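PDB 6O38: acinetobacter secreted protease CpaA from Acinetobacter nosocomialis M2, which is a secreted zinc metalloprotease that probably cleaves proteins, binds its chaperone CpaB and is thought to leave the cell by type II secretion. Local coordinates for residues I375-V380 and F416-V421; V402-L407 and S492-R497; V331-N336 and T351-G356. All blocks are in the same frame, centred on the assembly; numbering follows the deposited sequence.

Overall arrangement
The chain runs through StcE-type beta-sandwich modules before it reaches the protease. Contact 3 comes first: strand 330-335 meets 351-356 and closes a loop of 14 residues inside the last of these modules. Contact 1 opens next, on strand 367-381, and closes at strand 416-425 after a largely helical excursion. Segment 402-407 of contact 2 lies on that excursion and its partner 492-497 far beyond, so contacts 1 and 2 cross; contact 3 precedes both in series. Through probable hydrogen bonds of Leu418 N to Asn406 OD1 and Arg419 NE to Asn355 O, contact 1 ties sandwich to protease sheet and helix 391-411; Leu418 also packs on Met496 and Val500 of helix 496-504.

Contact 1: I375-V380 and F416-V421; sequences IDMLLV and FYLRDV. With SO4 (sulfate ion), chain O.
Asp376 and Arg419 extend side by side from neighbouring parallel strands, pointing the same way, and close a salt bridge in which NH2 of Arg419 lies 2.8 Å from Asp376 OD1. As a hydrogen bond this is weak, bent to 130° at the hydrogen, and the carboxylate and guanidinium planes are turned 65° apart. The arginine chain is extended, its CG trans to N (chi1 164°), and runs toward a sulfate ion, probably left from crystallisation, to which NH1 makes a weak hydrogen bond. Val421 CG1 lies over one face of the same guanidinium, offset to its rim, and 3.5 Å from Asp376 CG.

The backbones that carry these side chains pair as parallel strands: Ile375 N bonds to Tyr417 O at 2.9 Å, Arg419 N to Ile375 O, Met377 N to Arg419 O at 2.8 Å, and Val421 N to Met377 O. On the other face CD2 of Leu418 sits against Ile375 CB (3.9 Å) and the bent selenomethionine Met377 at CG (3.8 Å), while Ile375 CD1 reaches Phe416 CD2 obliquely. Helix 496-504 covers this apolar face through Val500 and Leu504. Strand 457-462 pairs with strand 367-381 on its other edge, through Asp376 and Leu378. Helices 383-389 and 391-411 join the two strands, consistent with the beta-alpha-beta unit that opens a metzincin-type domain.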
loop_
_atom_site.group_PDB
_atom_site.type_symbol
_atom_site.label_atom_id
_atom_site.label_comp_id
_atom_site.label_asym_id
_atom_site.label_seq_id
_atom_site.Cartn_x
_atom_site.Cartn_y
_atom_site.Cartn_z
ATOM N N ILE A 375 2.505 9.361 -22.228
ATOM C CA ILE A 375 2.216 10.789 -22.191
ATOM C C ILE A 375 3.496 11.506 -21.776
ATOM O O ILE A 375 3.935 11.395 -20.627
ATOM C CB ILE A 375 1.059 11.108 -21.235
ATOM C CG1 ILE A 375 -0.214 10.385 -21.681
ATOM C CG2 ILE A 375 0.826 12.610 -21.160
ATOM C CD1 ILE A 375 -1.394 10.600 -20.759
ATOM N N ASP A 376 4.097 12.238 -22.710
ATOM C CA ASP A 376 5.339 12.947 -22.434
ATOM C C ASP A 376 5.047 14.221 -21.652
ATOM O O ASP A 376 4.155 14.995 -22.015
ATOM C CB ASP A 376 6.066 13.279 -23.737
ATOM C CG ASP A 376 6.677 12.053 -24.391
ATOM O OD1 ASP A 376 6.863 11.035 -23.692
ATOM O OD2 ASP A 376 6.973 12.110 -25.604
HETATM N N MSE A 377 5.798 14.438 -20.576
HETATM C CA MSE A 377 5.563 15.581 -19.700
HETATM C C MSE A 377 6.779 16.497 -19.594
HETATM O O MSE A 377 7.921 16.036 -19.576
HETATM C CB MSE A 377 5.159 15.101 -18.303
HETATM C CG MSE A 377 3.853 14.322 -18.260
HETATM SE SE MSE A 377 2.284 15.442 -18.559
HETATM C CE MSE A 377 2.444 16.606 -17.004
ATOM N N LEU A 378 6.520 17.800 -19.525
ATOM C CA LEU A 378 7.551 18.801 -19.286
ATOM C C LEU A 378 7.454 19.259 -17.837
ATOM O O LEU A 378 6.411 19.768 -17.412
ATOM C CB LEU A 378 7.395 19.989 -20.235
ATOM C CG LEU A 378 8.212 21.237 -19.890
ATOM C CD1 LEU A 378 9.704 20.941 -19.938
ATOM C CD2 LEU A 378 7.858 22.391 -20.817
ATOM N N LEU A 379 8.532 19.074 -17.082
ATOM C CA LEU A 379 8.568 19.422 -15.668
ATOM C C LEU A 379 9.200 20.799 -15.511
ATOM O O LEU A 379 10.345 21.012 -15.925
ATOM C CB LEU A 379 9.342 18.374 -14.870
ATOM C CG LEU A 379 8.858 16.931 -15.034
ATOM C CD1 LEU A 379 9.653 15.987 -14.144
ATOM C CD2 LEU A 379 7.368 16.822 -14.746
ATOM N N VAL A 380 8.457 21.726 -14.914
ATOM C CA VAL A 380 8.912 23.094 -14.693
ATOM C C VAL A 380 8.974 23.339 -13.193
ATOM O O VAL A 380 7.982 23.135 -12.485
ATOM C CB VAL A 380 7.989 24.119 -15.377
ATOM C CG1 VAL A 380 8.571 25.519 -15.258
ATOM C CG2 VAL A 380 7.768 23.747 -16.834
ATOM N N PHE A 416 -1.996 4.244 -19.456
ATOM C CA PHE A 416 -1.092 5.365 -19.673
ATOM C C PHE A 416 0.069 5.289 -18.693
ATOM O O PHE A 416 -0.054 4.730 -17.601
ATOM C CB PHE A 416 -1.813 6.715 -19.543
ATOM C CG PHE A 416 -1.927 7.216 -18.129
ATOM C CD1 PHE A 416 -2.931 6.756 -17.294
ATOM C CD2 PHE A 416 -1.040 8.162 -17.641
ATOM C CE1 PHE A 416 -3.042 7.222 -15.997
ATOM C CE2 PHE A 416 -1.144 8.630 -16.344
ATOM C CZ PHE A 416 -2.148 8.159 -15.520
ATOM N N TYR A 417 1.196 5.860 -19.110
ATOM C CA TYR A 417 2.341 6.106 -18.249
ATOM C C TYR A 417 2.836 7.522 -18.494
ATOM O O TYR A 417 2.729 8.047 -19.606
ATOM C CB TYR A 417 3.495 5.124 -18.503
ATOM C CG TYR A 417 3.254 3.704 -18.046
ATOM C CD1 TYR A 417 3.403 3.347 -16.713
ATOM C CD2 TYR A 417 2.914 2.710 -18.956
ATOM C CE1 TYR A 417 3.199 2.046 -16.293
ATOM C CE2 TYR A 417 2.709 1.407 -18.547
ATOM C CZ TYR A 417 2.852 1.080 -17.216
ATOM O OH TYR A 417 2.648 -0.218 -16.807
ATOM N N LEU A 418 3.379 8.139 -17.450
ATOM C CA LEU A 418 3.999 9.449 -17.576
ATOM C C LEU A 418 5.493 9.281 -17.813
ATOM O O LEU A 418 6.153 8.491 -17.130
ATOM C CB LEU A 418 3.751 10.300 -16.329
ATOM C CG LEU A 418 2.316 10.775 -16.099
ATOM C CD1 LEU A 418 2.271 11.793 -14.971
ATOM C CD2 LEU A 418 1.722 11.353 -17.375
ATOM N N ARG A 419 6.017 10.014 -18.791
ATOM C CA ARG A 419 7.441 10.023 -19.102
ATOM C C ARG A 419 7.911 11.468 -19.134
ATOM O O ARG A 419 7.379 12.276 -19.903
ATOM C CB ARG A 419 7.714 9.328 -20.440
ATOM C CG ARG A 419 9.078 9.612 -21.047
ATOM C CD ARG A 419 9.324 8.711 -22.249
ATOM N NE ARG A 419 10.504 9.101 -23.014
ATOM C CZ ARG A 419 10.461 9.755 -24.170
ATOM N NH1 ARG A 419 11.586 10.069 -24.799
ATOM N NH2 ARG A 419 9.294 10.091 -24.703
ATOM N N ASP A 420 8.896 11.795 -18.301
ATOM C CA ASP A 420 9.444 13.144 -18.295
ATOM C C ASP A 420 10.487 13.259 -19.402
ATOM O O ASP A 420 11.453 12.490 -19.444
ATOM C CB ASP A 420 10.026 13.501 -16.924
ATOM C CG ASP A 420 11.381 12.868 -16.664
ATOM O OD1 ASP A 420 11.490 11.627 -16.746
ATOM O OD2 ASP A 420 12.339 13.619 -16.387
ATOM N N VAL A 421 10.256 14.182 -20.334
ATOM C CA VAL A 421 11.150 14.392 -21.465
ATOM C C VAL A 421 11.943 15.678 -21.344
ATOM O O VAL A 421 12.728 15.998 -22.250
ATOM C CB VAL A 421 10.376 14.364 -22.796
ATOM C CG1 VAL A 421 9.752 12.996 -23.010
ATOM C CG2 VAL A 421 9.305 15.441 -22.806
HETATM S S SO4 O . 13.238 10.473 -27.630
HETATM O O1 SO4 O . 11.892 10.986 -27.867
HETATM O O2 SO4 O . 13.658 9.665 -28.771
HETATM O O3 SO4 O . 14.161 11.592 -27.460
HETATM O O4 SO4 O . 13.243 9.651 -26.424
#

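Contact 2: V402-L407 and S492-R497; sequences VNLTNL and SFAAMR
Val402, on helix 391-411, lies alongside the selenomethionine Met496 on the zinc-binding helix 496-504 of a metzincin-like protease, which carries the zinc ligands His498 and His502. The extended Met496 chain brings its selenium to 3.6 Å from Val402 CG2, with CE close behind at 3.8 Å, the two side chains pointing the same way. The next residue, Asn403, packs on Arg113 of the chaperone CpaB, as Leu407 does on Phe144 of CpaB one turn further along; the chaperone also bonds to the backbone of Ser492.

Leu404 follows and takes the largest share of the contact. Its CG stands beside its own carbonyl carbon (chi1 -178°), and the side chain reaches between Ala494 and Arg497. Both methyls touch the arginine, and CD2 also rests on Ala494, 3.7 Å from its CA, with Phe493 CE2 approached obliquely at 4.3 Å. Ser492 OG accepts from Ala494 N, an ST turn. CD2 of Leu404 stands over one face of the Arg497 guanidinium, offset toward the rim, and CD1 lies 3.8 Å from Arg497 NH1. This nitrogen has polar partners in Thr408 OG1, one turn along the first helix, and Asn533 OD1, so polar bonds fix NH1 while Leu404 packs over the face; NE adds a weak bond to Asn530 OD1.

Thr405 then slides past Arg497 in the opposite direction. Its hydroxyl is hydrogen-bonded to Gly401 O, and OG1 comes 3.3 Å from Arg497 CB.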
loop_
_atom_site.group_PDB
_atom_site.type_symbol
_atom_site.label_atom_id
_atom_site.label_comp_id
_atom_site.label_asym_id
_atom_site.label_seq_id
_atom_site.Cartn_x
_atom_site.Cartn_y
_atom_site.Cartn_z
ATOM N N VAL A 402 6.127 11.514 -10.498
ATOM C CA VAL A 402 5.931 10.755 -11.730
ATOM C C VAL A 402 5.867 9.262 -11.431
ATOM O O VAL A 402 4.998 8.547 -11.944
ATOM C CB VAL A 402 7.046 11.079 -12.742
ATOM C CG1 VAL A 402 6.880 10.243 -14.002
ATOM C CG2 VAL A 402 7.047 12.560 -13.079
ATOM N N ASN A 403 6.786 8.770 -10.596
ATOM C CA ASN A 403 6.817 7.346 -10.277
ATOM C C ASN A 403 5.545 6.906 -9.564
ATOM O O ASN A 403 5.034 5.808 -9.811
ATOM C CB ASN A 403 8.047 7.026 -9.428
ATOM C CG ASN A 403 9.344 7.214 -10.188
ATOM O OD1 ASN A 403 9.402 7.002 -11.399
ATOM N ND2 ASN A 403 10.392 7.618 -9.480
ATOM N N LEU A 404 5.019 7.749 -8.673
ATOM C CA LEU A 404 3.794 7.394 -7.964
ATOM C C LEU A 404 2.596 7.380 -8.906
ATOM O O LEU A 404 1.700 6.538 -8.766
ATOM C CB LEU A 404 3.558 8.360 -6.804
ATOM C CG LEU A 404 2.325 8.076 -5.945
ATOM C CD1 LEU A 404 2.479 6.754 -5.215
ATOM C CD2 LEU A 404 2.086 9.209 -4.963
ATOM N N THR A 405 2.560 8.305 -9.867
ATOM C CA THR A 405 1.482 8.307 -10.851
ATOM C C THR A 405 1.508 7.037 -11.694
ATOM O O THR A 405 0.470 6.403 -11.917
ATOM C CB THR A 405 1.583 9.546 -11.741
ATOM O OG1 THR A 405 1.632 10.720 -10.923
ATOM C CG2 THR A 405 0.379 9.632 -12.668
ATOM N N ASN A 406 2.693 6.651 -12.174
ATOM C CA ASN A 406 2.804 5.439 -12.981
ATOM C C ASN A 406 2.470 4.198 -12.163
ATOM O O ASN A 406 1.892 3.239 -12.687
ATOM C CB ASN A 406 4.205 5.328 -13.581
ATOM C CG ASN A 406 4.476 6.392 -14.626
ATOM O OD1 ASN A 406 3.552 6.932 -15.234
ATOM N ND2 ASN A 406 5.750 6.696 -14.843
ATOM N N LEU A 407 2.833 4.192 -10.878
ATOM C CA LEU A 407 2.466 3.073 -10.017
ATOM C C LEU A 407 0.957 3.012 -9.809
ATOM O O LEU A 407 0.363 1.927 -9.843
ATOM C CB LEU A 407 3.191 3.179 -8.676
ATOM C CG LEU A 407 2.789 2.145 -7.621
ATOM C CD1 LEU A 407 3.215 0.749 -8.049
ATOM C CD2 LEU A 407 3.378 2.496 -6.264
ATOM N N SER A 492 2.175 17.743 -1.224
ATOM C CA SER A 492 3.287 16.814 -1.331
ATOM C C SER A 492 3.374 16.286 -2.762
ATOM O O SER A 492 2.599 16.668 -3.642
ATOM C CB SER A 492 3.138 15.670 -0.325
ATOM O OG SER A 492 2.201 14.708 -0.777
ATOM N N PHE A 493 4.332 15.386 -2.997
ATOM C CA PHE A 493 4.513 14.833 -4.334
ATOM C C PHE A 493 3.386 13.894 -4.745
ATOM O O PHE A 493 3.335 13.494 -5.914
ATOM C CB PHE A 493 5.859 14.110 -4.437
ATOM C CG PHE A 493 5.991 12.928 -3.517
ATOM C CD1 PHE A 493 6.487 13.086 -2.234
ATOM C CD2 PHE A 493 5.630 11.659 -3.940
ATOM C CE1 PHE A 493 6.614 12.001 -1.388
ATOM C CE2 PHE A 493 5.753 10.571 -3.098
ATOM C CZ PHE A 493 6.248 10.742 -1.822
ATOM N N ALA A 494 2.491 13.532 -3.826
ATOM C CA ALA A 494 1.321 12.739 -4.180
ATOM C C ALA A 494 0.250 13.555 -4.890
ATOM O O ALA A 494 -0.751 12.983 -5.333
ATOM C CB ALA A 494 0.727 12.088 -2.929
ATOM N N ALA A 495 0.436 14.872 -5.005
ATOM C CA ALA A 495 -0.541 15.731 -5.661
ATOM C C ALA A 495 -0.515 15.607 -7.178
ATOM O O ALA A 495 -1.514 15.937 -7.827
ATOM C CB ALA A 495 -0.308 17.189 -5.265
HETATM N N MSE A 496 0.593 15.148 -7.754
HETATM C CA MSE A 496 0.723 15.088 -9.206
HETATM C C MSE A 496 -0.272 14.115 -9.824
HETATM O O MSE A 496 -0.961 14.454 -10.785
HETATM C CB MSE A 496 2.141 14.695 -9.613
HETATM C CG MSE A 496 2.375 14.810 -11.110
HETATM SE SE MSE A 496 4.093 14.123 -11.705
HETATM C CE MSE A 496 4.018 14.725 -13.558
ATOM N N ARG A 497 -0.344 12.900 -9.271
ATOM C CA ARG A 497 -1.312 11.927 -9.764
ATOM C C ARG A 497 -2.742 12.417 -9.598
ATOM O O ARG A 497 -3.637 11.934 -10.300
ATOM C CB ARG A 497 -1.133 10.585 -9.050
ATOM C CG ARG A 497 -1.535 10.587 -7.583
ATOM C CD ARG A 497 -1.510 9.178 -7.014
ATOM N NE ARG A 497 -1.864 9.143 -5.599
ATOM C CZ ARG A 497 -1.778 8.057 -4.837
ATOM N NH1 ARG A 497 -1.347 6.916 -5.355
ATOM N NH2 ARG A 497 -2.121 8.112 -3.557
#

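Contact 3: V331-N336 and T351-G356; sequences VVIVSN and TAIKNG
Ile333 and Ile353 meet in the core of a StcE-type beta-sandwich module, from strands in two different sheets. The axes of strands 331-335 and 351-353 come no nearer than 9.0 Å and are inclined at 54°, so side chains rather than a ladder of backbone bonds fill the gap. Packing is close at this end. CD1 of Ile353 rises across it and meets Ile333 CG2 at 3.7 Å, the two chains crossing obliquely. A chi1 of 178°, which swings CG1 to the far side of CB from N, sends the ethyl arm of Ile353 there, and the same arm passes CB of Ser335, 3.9 Å from CG1. Ile343 and Phe361 of adjoining strands add to the apolar cluster round Ile333.

Toward the strand ends the contact becomes polar and more open. Ser335 CB abuts Lys354 O at 3.5 Å, while CB of the lysine turns away from the other strand and its chain packs near Asp340 and makes a long, weak ion pair with a sulfate. Asn336 and Asn355 are both exposed; the amide of Asn355 touches its neighbour merely through OD1, 3.4 Å from Asn336 C. One hydrogen bond joins the segments at this looser end. Gly356 adopts a positive phi of 80°, readily available to glycine, and its N donates to Ser335 O at 2.7 Å.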
loop_
_atom_site.group_PDB
_atom_site.type_symbol
_atom_site.label_atom_id
_atom_site.label_comp_id
_atom_site.label_asym_id
_atom_site.label_seq_id
_atom_site.Cartn_x
_atom_site.Cartn_y
_atom_site.Cartn_z
ATOM N N VAL A 331 3.034 -7.875 -19.914
ATOM C CA VAL A 331 4.466 -7.611 -19.949
ATOM C C VAL A 331 4.665 -6.108 -19.821
ATOM O O VAL A 331 4.125 -5.335 -20.620
ATOM C CB VAL A 331 5.121 -8.142 -21.234
ATOM C CG1 VAL A 331 6.567 -7.680 -21.319
ATOM C CG2 VAL A 331 5.044 -9.660 -21.278
ATOM N N VAL A 332 5.436 -5.699 -18.818
ATOM C CA VAL A 332 5.794 -4.301 -18.605
ATOM C C VAL A 332 7.282 -4.154 -18.874
ATOM O O VAL A 332 8.095 -4.911 -18.331
ATOM C CB VAL A 332 5.441 -3.836 -17.182
ATOM C CG1 VAL A 332 5.870 -2.391 -16.976
ATOM C CG2 VAL A 332 3.952 -3.998 -16.926
ATOM N N ILE A 333 7.641 -3.194 -19.718
ATOM C CA ILE A 333 9.030 -2.958 -20.087
ATOM C C ILE A 333 9.383 -1.521 -19.735
ATOM O O ILE A 333 8.680 -0.585 -20.135
ATOM C CB ILE A 333 9.274 -3.238 -21.581
ATOM C CG1 ILE A 333 8.868 -4.675 -21.915
ATOM C CG2 ILE A 333 10.733 -3.009 -21.933
ATOM C CD1 ILE A 333 9.000 -5.028 -23.375
ATOM N N VAL A 334 10.464 -1.350 -18.978
ATOM C CA VAL A 334 10.989 -0.037 -18.634
ATOM C C VAL A 334 12.390 0.066 -19.218
ATOM O O VAL A 334 13.118 -0.928 -19.322
ATOM C CB VAL A 334 10.992 0.221 -17.109
ATOM C CG1 VAL A 334 9.764 -0.402 -16.460
ATOM C CG2 VAL A 334 12.265 -0.296 -16.459
ATOM N N SER A 335 12.756 1.275 -19.636
ATOM C CA SER A 335 14.031 1.506 -20.304
ATOM C C SER A 335 14.716 2.712 -19.683
ATOM O O SER A 335 14.146 3.809 -19.656
ATOM C CB SER A 335 13.836 1.720 -21.808
ATOM O OG SER A 335 15.074 1.980 -22.447
ATOM N N ASN A 336 15.934 2.505 -19.185
ATOM C CA ASN A 336 16.811 3.594 -18.773
ATOM C C ASN A 336 18.101 3.599 -19.583
ATOM O O ASN A 336 19.091 4.210 -19.169
ATOM C CB ASN A 336 17.115 3.506 -17.277
ATOM C CG ASN A 336 15.895 3.779 -16.419
ATOM O OD1 ASN A 336 15.502 4.931 -16.228
ATOM N ND2 ASN A 336 15.284 2.719 -15.903
ATOM N N THR A 351 7.151 -2.248 -32.619
ATOM C CA THR A 351 7.213 -0.920 -32.032
ATOM C C THR A 351 8.546 -0.770 -31.309
ATOM O O THR A 351 9.377 -1.683 -31.305
ATOM C CB THR A 351 6.019 -0.695 -31.099
ATOM O OG1 THR A 351 6.134 0.581 -30.455
ATOM C CG2 THR A 351 5.946 -1.808 -30.063
ATOM N N ALA A 352 8.752 0.395 -30.700
ATOM C CA ALA A 352 9.996 0.696 -30.008
ATOM C C ALA A 352 9.707 1.318 -28.649
ATOM O O ALA A 352 8.687 1.986 -28.456
ATOM C CB ALA A 352 10.880 1.642 -30.832
ATOM N N ILE A 353 10.622 1.094 -27.708
ATOM C CA ILE A 353 10.596 1.740 -26.400
ATOM C C ILE A 353 11.819 2.640 -26.292
ATOM O O ILE A 353 12.928 2.246 -26.675
ATOM C CB ILE A 353 10.550 0.711 -25.255
ATOM C CG1 ILE A 353 10.585 1.420 -23.899
ATOM C CG2 ILE A 353 11.684 -0.298 -25.377
ATOM C CD1 ILE A 353 10.213 0.531 -22.739
ATOM N N LYS A 354 11.614 3.853 -25.789
ATOM C CA LYS A 354 12.653 4.869 -25.715
ATOM C C LYS A 354 13.090 5.092 -24.271
ATOM O O LYS A 354 12.510 4.548 -23.329
ATOM C CB LYS A 354 12.154 6.169 -26.354
ATOM C CG LYS A 354 11.809 6.006 -27.828
ATOM C CD LYS A 354 11.304 7.293 -28.452
ATOM C CE LYS A 354 9.844 7.531 -28.097
ATOM N NZ LYS A 354 9.262 8.672 -28.858
ATOM N N ASN A 355 14.141 5.895 -24.114
ATOM C CA ASN A 355 14.719 6.145 -22.799
ATOM C C ASN A 355 13.702 6.788 -21.865
ATOM O O ASN A 355 13.040 7.765 -22.226
ATOM C CB ASN A 355 15.954 7.037 -22.927
ATOM C CG ASN A 355 16.610 7.318 -21.589
ATOM O OD1 ASN A 355 16.671 6.449 -20.719
ATOM N ND2 ASN A 355 17.110 8.537 -21.418
ATOM N N GLY A 356 13.585 6.239 -20.657
ATOM C CA GLY A 356 12.679 6.765 -19.660
ATOM C C GLY A 356 11.232 6.361 -19.831
ATOM O O GLY A 356 10.379 6.842 -19.075
#